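Local coordinates for conserved hypothetical protein (Archaeoglobus fulgidus, PDB 1I0R) that reduces ferric iron held in chelators such as siderophores, with NAD(P)H as electron donor and a bound flavin, releasing ferrous iron, at residues Leu13-Asn21 with Val56-Leu67. Numbering follows the deposited sequence.
Sequences LYIVTSESN and VKESGAFGVSVL
Ile15 and Ser65 face each other as a hydrogen-bonded pair of two antiparallel strands, Ile15 N giving to Ser65 O at 3.1 Å and Ser65 N to Ile15 O at 2.9 Å. Thr17 and Gly63 form the next such pair, their donors tilted from the carbonyl planes, and Leu67 N to Leu13 O adds a longer bond beyond. Packing is tight on the face of Tyr14, Val16, Val64 and Val66. With CG anti to its carbonyl carbon (chi1 -43°), the Tyr14 ring lies alongside Val66, whose CG2 meets the ring edge in plane, 3.9 Å from CD2; Val64 CG1 approaches the same CD2 obliquely at 3.7 Å. Tyr14 OH bonds to Ser10 N of the second subunit, so an alanine here would probably open a gap beside Val64 and Val66 and leave that amide without its mate. On the other face the Ile15 and Leu67 side chains cross at about a right angle, CG1 of Ile15 3.9 Å from CD2 of Leu67, and one water donates to both Thr17 OG1 and Ser65 OG, whose further partners are Pro103 O and Val105 O. Past Phe62 the pairing gives way to polar contacts: Ser18 OG donates to Ala61 O at 2.9 Å, while Ser59 OG, also hydrogen-bonded to Ala55 O, accepts from Ala61 N in an ST turn at the helix end. The solvent side is looser, Glu58 OE1 lying 3.6 Å from Asn21 OD1 with the amide and carboxylate planes 62° apart. This pairing of first and fourth strands closes the six-stranded antiparallel barrel of the flavin reductase-like domain: strand 14-20 is flanked by strand 23-37, where Val16 packs on FMN-binding Ala29, and strand 61-67, entered from helix 51-59, is flanked on its other side by strand 109-122.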
loop_
_atom_site.group_PDB
_atom_site.type_symbol
_atom_site.label_atom_id
_atom_site.label_comp_id
_atom_site.label_asym_id
_atom_site.label_seq_id
_atom_site.Cartn_x
_atom_site.Cartn_y
_atom_site.Cartn_z
ATOM N N LEU B 13 -5.043 -2.847 7.466
ATOM C CA LEU B 13 -5.461 -1.981 8.595
ATOM C C LEU B 13 -4.430 -2.242 9.699
ATOM O O LEU B 13 -4.128 -3.386 10.039
ATOM C CB LEU B 13 -6.884 -2.286 9.086
ATOM C CG LEU B 13 -7.450 -1.053 9.809
ATOM C CD1 LEU B 13 -7.660 0.114 8.803
ATOM C CD2 LEU B 13 -8.777 -1.416 10.481
ATOM N N TYR B 14 -3.891 -1.154 10.239
ATOM C CA TYR B 14 -2.787 -1.234 11.192
ATOM C C TYR B 14 -2.900 -0.232 12.310
ATOM O O TYR B 14 -3.686 0.707 12.244
ATOM C CB TYR B 14 -1.466 -0.893 10.467
ATOM C CG TYR B 14 -1.286 -1.520 9.089
ATOM C CD1 TYR B 14 -1.815 -0.925 7.943
ATOM C CD2 TYR B 14 -0.629 -2.727 8.961
ATOM C CE1 TYR B 14 -1.685 -1.545 6.682
ATOM C CE2 TYR B 14 -0.496 -3.351 7.724
ATOM C CZ TYR B 14 -1.027 -2.758 6.592
ATOM O OH TYR B 14 -0.908 -3.449 5.396
ATOM N N ILE B 15 -2.111 -0.480 13.353
ATOM C CA ILE B 15 -1.967 0.489 14.415
ATOM C C ILE B 15 -0.524 0.941 14.213
ATOM O O ILE B 15 0.390 0.093 14.117
ATOM C CB ILE B 15 -2.016 -0.103 15.840
ATOM C CG1 ILE B 15 -3.297 -0.882 16.101
ATOM C CG2 ILE B 15 -1.881 1.068 16.844
ATOM C CD1 ILE B 15 -3.340 -1.458 17.546
ATOM N N VAL B 16 -0.303 2.250 14.115
ATOM C CA VAL B 16 1.059 2.789 13.982
ATOM C C VAL B 16 1.361 3.466 15.325
ATOM O O VAL B 16 0.580 4.307 15.793
ATOM C CB VAL B 16 1.180 3.811 12.816
ATOM C CG1 VAL B 16 2.585 4.422 12.778
ATOM C CG2 VAL B 16 0.891 3.090 11.470
ATOM N N THR B 17 2.489 3.097 15.940
ATOM C CA THR B 17 2.831 3.634 17.261
ATOM C C THR B 17 4.167 4.354 17.338
ATOM O O THR B 17 5.051 4.169 16.498
ATOM C CB THR B 17 2.853 2.493 18.302
ATOM O OG1 THR B 17 3.753 1.467 17.859
ATOM C CG2 THR B 17 1.465 1.894 18.489
ATOM N N SER B 18 4.320 5.204 18.359
ATOM C CA SER B 18 5.576 5.905 18.551
ATOM C C SER B 18 5.560 6.397 19.985
ATOM O O SER B 18 4.631 6.097 20.716
ATOM C CB SER B 18 5.719 7.086 17.588
ATOM O OG SER B 18 7.050 7.552 17.581
ATOM N N GLU B 19 6.600 7.112 20.384
ATOM C CA GLU B 19 6.670 7.631 21.746
ATOM C C GLU B 19 7.449 8.916 21.706
ATOM O O GLU B 19 8.499 8.995 21.065
ATOM C CB GLU B 19 7.364 6.620 22.667
ATOM C CG GLU B 19 7.766 7.149 24.051
ATOM C CD GLU B 19 8.924 8.143 23.989
ATOM O OE1 GLU B 19 9.747 8.048 23.037
ATOM O OE2 GLU B 19 9.018 9.004 24.895
ATOM N N SER B 20 6.943 9.928 22.389
ATOM C CA SER B 20 7.639 11.197 22.413
ATOM C C SER B 20 7.462 11.856 23.769
ATOM O O SER B 20 6.363 11.865 24.314
ATOM C CB SER B 20 7.092 12.109 21.314
ATOM O OG SER B 20 7.942 13.220 21.118
ATOM N N ASN B 21 8.547 12.385 24.322
ATOM C CA ASN B 21 8.459 13.064 25.614
ATOM C C ASN B 21 7.835 12.149 26.666
ATOM O O ASN B 21 6.937 12.561 27.411
ATOM C CB ASN B 21 7.610 14.327 25.460
ATOM C CG ASN B 21 8.198 15.303 24.458
ATOM O OD1 ASN B 21 7.471 16.037 23.779
ATOM N ND2 ASN B 21 9.526 15.327 24.367
ATOM N N VAL B 56 6.395 10.614 15.779
ATOM C CA VAL B 56 7.342 9.989 14.890
ATOM C C VAL B 56 8.328 11.048 14.426
ATOM O O VAL B 56 9.518 10.784 14.306
ATOM C CB VAL B 56 6.636 9.351 13.669
ATOM C CG1 VAL B 56 7.682 8.766 12.696
ATOM C CG2 VAL B 56 5.711 8.256 14.140
ATOM N N LYS B 57 7.843 12.254 14.173
ATOM C CA LYS B 57 8.732 13.313 13.720
ATOM C C LYS B 57 9.831 13.611 14.744
ATOM O O LYS B 57 10.993 13.786 14.389
ATOM C CB LYS B 57 7.939 14.588 13.413
ATOM C CG LYS B 57 8.786 15.631 12.694
ATOM C CD LYS B 57 7.971 16.801 12.164
ATOM C CE LYS B 57 8.814 17.650 11.208
ATOM N NZ LYS B 57 9.333 16.873 10.022
ATOM N N GLU B 58 9.464 13.630 16.020
ATOM C CA GLU B 58 10.420 13.920 17.088
ATOM C C GLU B 58 11.340 12.759 17.474
ATOM O O GLU B 58 12.554 12.939 17.615
ATOM C CB GLU B 58 9.665 14.384 18.334
ATOM C CG GLU B 58 8.867 15.647 18.126
ATOM C CD GLU B 58 8.051 16.016 19.351
ATOM O OE1 GLU B 58 8.668 16.326 20.397
ATOM O OE2 GLU B 58 6.801 15.986 19.272
ATOM N N SER B 59 10.770 11.566 17.638
ATOM C CA SER B 59 11.547 10.400 18.051
ATOM C C SER B 59 12.348 9.686 16.982
ATOM O O SER B 59 13.337 9.028 17.286
ATOM C CB SER B 59 10.628 9.373 18.702
ATOM O OG SER B 59 9.829 8.726 17.719
ATOM N N GLY B 60 11.918 9.789 15.729
ATOM C CA GLY B 60 12.629 9.102 14.670
ATOM C C GLY B 60 12.382 7.598 14.657
ATOM O O GLY B 60 13.197 6.852 14.127
ATOM N N ALA B 61 11.283 7.131 15.238
ATOM C CA ALA B 61 11.007 5.698 15.230
ATOM C C ALA B 61 9.517 5.417 15.250
ATOM O O ALA B 61 8.732 6.260 15.665
ATOM C CB ALA B 61 11.684 5.012 16.436
ATOM N N PHE B 62 9.128 4.247 14.764
ATOM C CA PHE B 62 7.725 3.868 14.785
ATOM C C PHE B 62 7.528 2.366 14.806
ATOM O O PHE B 62 8.433 1.589 14.435
ATOM C CB PHE B 62 6.937 4.512 13.593
ATOM C CG PHE B 62 7.339 4.022 12.208
ATOM C CD1 PHE B 62 6.776 2.863 11.665
ATOM C CD2 PHE B 62 8.228 4.763 11.430
ATOM C CE1 PHE B 62 7.111 2.452 10.352
ATOM C CE2 PHE B 62 8.565 4.372 10.128
ATOM C CZ PHE B 62 8.007 3.218 9.596
ATOM N N GLY B 63 6.350 1.958 15.260
ATOM C CA GLY B 63 6.016 0.553 15.285
ATOM C C GLY B 63 4.770 0.339 14.455
ATOM O O GLY B 63 3.974 1.270 14.292
ATOM N N VAL B 64 4.595 -0.871 13.934
ATOM C CA VAL B 64 3.411 -1.192 13.143
ATOM C C VAL B 64 2.836 -2.514 13.646
ATOM O O VAL B 64 3.560 -3.512 13.731
ATOM C CB VAL B 64 3.736 -1.382 11.617
ATOM C CG1 VAL B 64 2.476 -1.838 10.858
ATOM C CG2 VAL B 64 4.239 -0.077 11.020
ATOM N N SER B 65 1.552 -2.521 14.000
ATOM C CA SER B 65 0.872 -3.751 14.398
ATOM C C SER B 65 -0.092 -4.109 13.250
ATOM O O SER B 65 -0.940 -3.286 12.876
ATOM C CB SER B 65 0.040 -3.530 15.659
ATOM O OG SER B 65 0.874 -3.137 16.730
ATOM N N VAL B 66 0.029 -5.306 12.676
ATOM C CA VAL B 66 -0.881 -5.700 11.588
ATOM C C VAL B 66 -2.093 -6.357 12.240
ATOM O O VAL B 66 -1.984 -7.443 12.820
ATOM C CB VAL B 66 -0.185 -6.680 10.612
ATOM C CG1 VAL B 66 -1.119 -7.004 9.427
ATOM C CG2 VAL B 66 1.106 -6.056 10.098
ATOM N N LEU B 67 -3.246 -5.703 12.151
ATOM C CA LEU B 67 -4.447 -6.224 12.811
ATOM C C LEU B 67 -5.053 -7.486 12.227
ATOM O O LEU B 67 -5.072 -7.676 11.016
ATOM C CB LEU B 67 -5.520 -5.135 12.877
ATOM C CG LEU B 67 -5.096 -3.876 13.637
ATOM C CD1 LEU B 67 -6.110 -2.740 13.427
ATOM C CD2 LEU B 67 -4.941 -4.235 15.117
HETATM O O HOH W 1 2.785 -1.352 17.499
#